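Local coordinates for protein cellulase (Clostridium cellulovorans, PDB 6UI3) that probably hydrolyses internal beta-1,4 linkages of cellulose and related plant cell-wall polysaccharides, as the family 5 glycoside hydrolase domain of a larger protein, at residues E39-D53 and R87-M100. Numbering follows the deposited sequence. Where two conformers were deposited one is given.
Sequences ETGWGNPVTTKKMFD and RVETVVNYALANDM. With EDO (1,2-ethanediol), chain B.
In one of its two modelled conformers, Phe52 packs against Tyr94 at the tight centre of this contact. Tyr94 CB sits over one face of the Phe52 ring, 3.7 Å from its centroid, in a CH-pi contact, and the tyrosine ring then turns its edge toward that same phenyl group in an offset edge-to-face pair, planes at 60°. Phe52 CE2 packs on Ala95 CB, and CZ meets Val91 CG1. The phenol itself is sandwiched: backbone of Thr48 and Lys49 lies over one face, Thr90 O over the other.

Beside this aromatic cluster, Arg87 grips Glu39 side-on, NE to OE1 and NH2 to OE2, both through syn lone pairs and with the two planar groups nearly coplanar. A bend at chi2 (60°) in the arginine chain lays its guanidinium over Val91 CG2. Arg87 NH2 also donates to Thr47 O (2.9 Å), while NH1 donates to Tyr94 OH, so four bonds fix the rotation of the group. Glu39 OE2 takes two further bonds, from Thr47 N and OG1, which tie the loop to its own carboxylate.

On the solvent side the methylene chain of Lys49 runs past Tyr94 to Ala97 CB, and beyond it the contact is polar. Asn98 ND2 bridges Asp53 OD1 (2.9 Å) and Tyr94 O, and Lys49 NZ shares that carboxylate oxygen in a salt bridge. A water joins Lys49 NZ to Ala97 O near a bound ethanediol.

Segments 49-53 and 87-96 of helices 49-58 and 82-96 run 29° apart, their axes approaching to 8.8 Å, while Phe52 and Val91 also reach strand 62-65: neighbouring, roughly parallel outer helices of a (beta/alpha)8 TIM barrel, the fold of glycoside hydrolase family 5.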
loop_
_atom_site.group_PDB
_atom_site.type_symbol
_atom_site.label_atom_id
_atom_site.label_comp_id
_atom_site.label_asym_id
_atom_site.label_seq_id
_atom_site.Cartn_x
_atom_site.Cartn_y
_atom_site.Cartn_z
ATOM N N GLU A 39 -14.812 7.625 -6.324
ATOM C CA GLU A 39 -13.519 7.975 -6.902
ATOM C C GLU A 39 -13.213 9.465 -6.841
ATOM O O GLU A 39 -12.059 9.854 -6.611
ATOM C CB GLU A 39 -13.493 7.479 -8.354
ATOM C CG GLU A 39 -12.150 7.614 -9.030
ATOM C CD GLU A 39 -12.034 6.829 -10.313
ATOM O OE1 GLU A 39 -13.020 6.181 -10.726
ATOM O OE2 GLU A 39 -10.938 6.820 -10.915
ATOM N N THR A 40 -14.222 10.312 -7.047
ATOM C CA THR A 40 -14.040 11.760 -7.060
ATOM C C THR A 40 -14.439 12.416 -5.745
ATOM O O THR A 40 -14.433 13.648 -5.649
ATOM C CB THR A 40 -14.832 12.415 -8.203
ATOM O OG1 THR A 40 -16.243 12.255 -7.969
ATOM C CG2 THR A 40 -14.470 11.808 -9.544
ATOM N N GLY A 41 -14.748 11.620 -4.722
ATOM C CA GLY A 41 -15.322 12.162 -3.505
ATOM C C GLY A 41 -14.406 13.071 -2.719
ATOM O O GLY A 41 -14.879 13.909 -1.947
ATOM N N TRP A 42 -13.094 12.914 -2.868
ATOM C CA TRP A 42 -12.136 13.783 -2.199
ATOM C C TRP A 42 -11.481 14.752 -3.184
ATOM O O TRP A 42 -10.392 15.276 -2.921
ATOM C CB TRP A 42 -11.121 12.962 -1.404
ATOM C CG TRP A 42 -11.685 12.354 -0.118
ATOM C CD1 TRP A 42 -12.872 12.650 0.505
ATOM C CD2 TRP A 42 -11.058 11.351 0.680
ATOM N NE1 TRP A 42 -13.008 11.889 1.648
ATOM C CE2 TRP A 42 -11.904 11.087 1.779
ATOM C CE3 TRP A 42 -9.852 10.655 0.574
ATOM C CZ2 TRP A 42 -11.580 10.145 2.752
ATOM C CZ3 TRP A 42 -9.537 9.723 1.532
ATOM C CH2 TRP A 42 -10.384 9.485 2.609
ATOM N N GLY A 43 -12.138 15.013 -4.311
ATOM C CA GLY A 43 -11.755 16.089 -5.206
ATOM C C GLY A 43 -10.801 15.718 -6.319
ATOM O O GLY A 43 -10.444 16.594 -7.122
ATOM N N ASN A 44 -10.394 14.459 -6.423
ATOM C CA ASN A 44 -9.510 14.066 -7.509
ATOM C C ASN A 44 -10.313 13.698 -8.746
ATOM O O ASN A 44 -11.499 13.354 -8.654
ATOM C CB ASN A 44 -8.586 12.947 -7.054
ATOM C CG ASN A 44 -7.403 13.488 -6.285
ATOM O OD1 ASN A 44 -6.987 14.628 -6.500
ATOM N ND2 ASN A 44 -6.874 12.701 -5.367
ATOM N N PRO A 45 -9.701 13.799 -9.923
ATOM C CA PRO A 45 -10.410 13.478 -11.164
ATOM C C PRO A 45 -10.567 11.979 -11.341
ATOM O O PRO A 45 -9.918 11.168 -10.677
ATOM C CB PRO A 45 -9.483 14.053 -12.243
ATOM C CG PRO A 45 -8.118 13.927 -11.647
ATOM C CD PRO A 45 -8.310 14.233 -10.178
ATOM N N VAL A 46 -11.461 11.611 -12.259
ATOM C CA VAL A 46 -11.571 10.219 -12.664
ATOM C C VAL A 46 -10.235 9.770 -13.239
ATOM O O VAL A 46 -9.623 10.457 -14.059
ATOM C CB VAL A 46 -12.714 10.064 -13.676
ATOM C CG1 VAL A 46 -12.775 8.625 -14.193
ATOM C CG2 VAL A 46 -14.048 10.453 -13.042
ATOM N N THR A 47 -9.765 8.615 -12.799
ATOM C CA THR A 47 -8.473 8.095 -13.231
ATOM C C THR A 47 -8.527 7.632 -14.685
ATOM O O THR A 47 -9.536 7.095 -15.147
ATOM C CB THR A 47 -8.098 6.915 -12.332
ATOM O OG1 THR A 47 -8.212 7.303 -10.953
ATOM C CG2 THR A 47 -6.683 6.462 -12.560
ATOM N N THR A 48 -7.415 7.815 -15.407
ATOM C CA THR A 48 -7.309 7.404 -16.806
ATOM C C THR A 48 -6.060 6.563 -17.039
ATOM O O THR A 48 -5.072 6.649 -16.299
ATOM C CB THR A 48 -7.245 8.611 -17.757
ATOM O OG1 THR A 48 -6.022 9.314 -17.507
ATOM C CG2 THR A 48 -8.429 9.526 -17.565
ATOM N N LYS A 49 -6.084 5.790 -18.125
ATOM C CA LYS A 49 -4.896 5.034 -18.500
ATOM C C LYS A 49 -3.709 5.956 -18.763
ATOM O O LYS A 49 -2.569 5.617 -18.429
ATOM C CB LYS A 49 -5.166 4.145 -19.716
ATOM C CG LYS A 49 -3.949 3.276 -20.056
ATOM C CD LYS A 49 -4.248 2.289 -21.176
ATOM C CE LYS A 49 -3.030 1.453 -21.521
ATOM N NZ LYS A 49 -1.987 2.235 -22.227
ATOM N N LYS A 50 -3.951 7.123 -19.371
ATOM C CA LYS A 50 -2.855 8.043 -19.666
ATOM C C LYS A 50 -2.085 8.429 -18.407
ATOM O O LYS A 50 -0.871 8.658 -18.469
ATOM C CB LYS A 50 -3.375 9.285 -20.388
ATOM C CG LYS A 50 -3.750 9.027 -21.834
ATOM C CD LYS A 50 -4.177 10.308 -22.543
ATOM C CE LYS A 50 -4.626 10.016 -23.975
ATOM N NZ LYS A 50 -4.997 11.249 -24.732
ATOM N N MET A 51 -2.753 8.515 -17.256
ATOM C CA MET A 51 -2.026 8.788 -16.016
ATOM C C MET A 51 -1.007 7.696 -15.724
ATOM O O MET A 51 0.130 7.983 -15.330
ATOM C CB MET A 51 -3.013 8.924 -14.857
ATOM C CG MET A 51 -3.926 10.110 -14.997
ATOM S SD MET A 51 -5.223 10.148 -13.745
ATOM C CE MET A 51 -6.269 11.457 -14.369
ATOM N N PHE A 52 -1.406 6.436 -15.913
ATOM C CA PHE A 52 -0.511 5.309 -15.691
ATOM C C PHE A 52 0.575 5.250 -16.757
ATOM O O PHE A 52 1.727 4.934 -16.447
ATOM C CB PHE A 52 -1.324 4.012 -15.666
ATOM C CG PHE A 52 -2.072 3.780 -14.379
ATOM C CD1 PHE A 52 -3.142 4.590 -14.012
ATOM C CD2 PHE A 52 -1.718 2.731 -13.542
ATOM C CE1 PHE A 52 -3.825 4.362 -12.820
ATOM C CE2 PHE A 52 -2.403 2.500 -12.355
ATOM C CZ PHE A 52 -3.455 3.318 -11.996
ATOM N N ASP A 53 0.231 5.559 -18.012
ATOM C CA ASP A 53 1.239 5.649 -19.063
ATOM C C ASP A 53 2.334 6.627 -18.657
ATOM O O ASP A 53 3.526 6.389 -18.895
ATOM C CB ASP A 53 0.614 6.186 -20.362
ATOM C CG ASP A 53 -0.429 5.274 -20.984
ATOM O OD1 ASP A 53 -0.578 4.102 -20.596
ATOM O OD2 ASP A 53 -1.108 5.772 -21.912
ATOM N N ARG A 87 -15.177 -1.155 -12.093
ATOM C CA ARG A 87 -14.328 0.033 -12.107
ATOM C C ARG A 87 -12.958 -0.270 -11.514
ATOM O O ARG A 87 -11.929 0.144 -12.056
ATOM C CB ARG A 87 -14.998 1.190 -11.366
ATOM C CG ARG A 87 -14.179 2.477 -11.343
ATOM C CD ARG A 87 -13.886 3.003 -12.748
ATOM N NE ARG A 87 -12.939 4.109 -12.693
ATOM C CZ ARG A 87 -12.125 4.462 -13.681
ATOM N NH1 ARG A 87 -12.145 3.833 -14.852
ATOM N NH2 ARG A 87 -11.259 5.450 -13.470
ATOM N N VAL A 88 -12.921 -0.975 -10.387
ATOM C CA VAL A 88 -11.644 -1.366 -9.798
ATOM C C VAL A 88 -10.831 -2.162 -10.813
ATOM O O VAL A 88 -9.635 -1.919 -11.001
ATOM C CB VAL A 88 -11.865 -2.142 -8.484
ATOM C CG1 VAL A 88 -10.549 -2.668 -7.967
ATOM C CG2 VAL A 88 -12.551 -1.265 -7.436
ATOM N N GLU A 89 -11.481 -3.116 -11.491
ATOM C CA GLU A 89 -10.805 -3.915 -12.508
ATOM C C GLU A 89 -10.268 -3.052 -13.652
ATOM O O GLU A 89 -9.161 -3.288 -14.144
ATOM C CB GLU A 89 -11.783 -4.968 -13.024
ATOM C CG GLU A 89 -11.226 -5.844 -14.126
ATOM C CD GLU A 89 -12.172 -6.958 -14.542
ATOM O OE1 GLU A 89 -13.396 -6.794 -14.381
ATOM O OE2 GLU A 89 -11.682 -8.000 -15.035
ATOM N N THR A 90 -11.039 -2.054 -14.093
ATOM C CA THR A 90 -10.572 -1.160 -15.151
ATOM C C THR A 90 -9.298 -0.439 -14.732
ATOM O O THR A 90 -8.348 -0.327 -15.522
ATOM C CB THR A 90 -11.686 -0.170 -15.512
ATOM O OG1 THR A 90 -12.823 -0.894 -16.005
ATOM C CG2 THR A 90 -11.226 0.831 -16.556
ATOM N N VAL A 91 -9.259 0.053 -13.492
ATOM C CA VAL A 91 -8.069 0.750 -12.998
ATOM C C VAL A 91 -6.892 -0.208 -12.834
ATOM O O VAL A 91 -5.760 0.128 -13.204
ATOM C CB VAL A 91 -8.409 1.522 -11.710
ATOM C CG1 VAL A 91 -7.159 2.154 -11.123
ATOM C CG2 VAL A 91 -9.466 2.579 -11.976
ATOM N N VAL A 92 -7.131 -1.418 -12.313
ATOM C CA VAL A 92 -6.086 -2.443 -12.279
ATOM C C VAL A 92 -5.469 -2.590 -13.661
ATOM O O VAL A 92 -4.243 -2.655 -13.817
ATOM C CB VAL A 92 -6.648 -3.782 -11.768
ATOM C CG1 VAL A 92 -5.707 -4.948 -12.067
ATOM C CG2 VAL A 92 -6.906 -3.700 -10.265
ATOM N N ASN A 93 -6.322 -2.653 -14.686
ATOM C CA ASN A 93 -5.836 -2.868 -16.041
ATOM C C ASN A 93 -5.109 -1.669 -16.628
ATOM O O ASN A 93 -4.326 -1.859 -17.560
ATOM C CB ASN A 93 -6.977 -3.381 -16.906
ATOM C CG ASN A 93 -7.193 -4.864 -16.717
ATOM O OD1 ASN A 93 -6.262 -5.647 -16.863
ATOM N ND2 ASN A 93 -8.402 -5.258 -16.399
ATOM N N TYR A 94 -5.315 -0.453 -16.116
ATOM C CA TYR A 94 -4.452 0.646 -16.538
ATOM C C TYR A 94 -2.999 0.338 -16.190
ATOM O O TYR A 94 -2.077 0.688 -16.938
ATOM C CB TYR A 94 -4.846 1.958 -15.861
ATOM C CG TYR A 94 -6.219 2.528 -16.170
ATOM C CD1 TYR A 94 -6.915 2.194 -17.322
ATOM C CD2 TYR A 94 -6.810 3.436 -15.291
ATOM C CE1 TYR A 94 -8.179 2.742 -17.583
ATOM C CE2 TYR A 94 -8.060 3.981 -15.539
ATOM C CZ TYR A 94 -8.738 3.629 -16.677
ATOM O OH TYR A 94 -9.987 4.168 -16.935
ATOM N N ALA A 95 -2.780 -0.300 -15.032
ATOM C CA ALA A 95 -1.439 -0.694 -14.615
ATOM C C ALA A 95 -0.972 -1.930 -15.369
ATOM O O ALA A 95 0.129 -1.949 -15.921
ATOM C CB ALA A 95 -1.417 -0.971 -13.113
ATOM N N LEU A 96 -1.804 -2.966 -15.416
ATOM C CA LEU A 96 -1.351 -4.209 -16.017
ATOM C C LEU A 96 -1.087 -4.053 -17.513
ATOM O O LEU A 96 -0.199 -4.724 -18.051
ATOM C CB LEU A 96 -2.360 -5.331 -15.780
ATOM C CG LEU A 96 -2.625 -5.746 -14.335
ATOM C CD1 LEU A 96 -3.633 -6.882 -14.267
ATOM C CD2 LEU A 96 -1.330 -6.125 -13.619
ATOM N N ALA A 97 -1.841 -3.183 -18.206
ATOM C CA ALA A 97 -1.609 -2.956 -19.631
ATOM C C ALA A 97 -0.265 -2.289 -19.878
ATOM O O ALA A 97 0.256 -2.361 -20.997
ATOM C CB ALA A 97 -2.736 -2.113 -20.236
ATOM N N ASN A 98 0.297 -1.632 -18.862
ATOM C CA ASN A 98 1.634 -1.063 -18.894
ATOM C C ASN A 98 2.686 -2.008 -18.304
ATOM O O ASN A 98 3.808 -1.575 -18.045
ATOM C CB ASN A 98 1.631 0.274 -18.146
ATOM C CG ASN A 98 1.150 1.423 -19.010
ATOM O OD1 ASN A 98 1.836 1.796 -19.953
ATOM N ND2 ASN A 98 -0.005 1.993 -18.697
ATOM N N ASP A 99 2.330 -3.272 -18.084
ATOM C CA ASP A 99 3.208 -4.272 -17.469
ATOM C C ASP A 99 3.741 -3.824 -16.108
ATOM O O ASP A 99 4.872 -4.149 -15.728
ATOM C CB ASP A 99 4.331 -4.712 -18.408
ATOM C CG ASP A 99 4.916 -6.061 -18.016
ATOM O OD1 ASP A 99 4.151 -6.957 -17.586
ATOM O OD2 ASP A 99 6.143 -6.219 -18.134
ATOM N N MET A 100 2.902 -3.126 -15.350
ATOM C CA MET A 100 3.194 -2.699 -13.991
ATOM C C MET A 100 2.480 -3.615 -13.014
ATOM O O MET A 100 1.405 -4.142 -13.305
ATOM C CB MET A 100 2.693 -1.275 -13.754
ATOM C CG MET A 100 3.322 -0.255 -14.670
ATOM S SD MET A 100 2.459 1.348 -14.664
ATOM C CE MET A 100 3.429 2.094 -13.399
HETATM C C1 EDO B . 4.844 -0.690 -21.800
HETATM O O1 EDO B . 3.868 0.215 -21.262
HETATM C C2 EDO B . 4.660 -2.106 -21.251
HETATM O O2 EDO B . 3.432 -2.683 -21.717
HETATM O O HOH W 1 -0.050 0.145 -22.684
#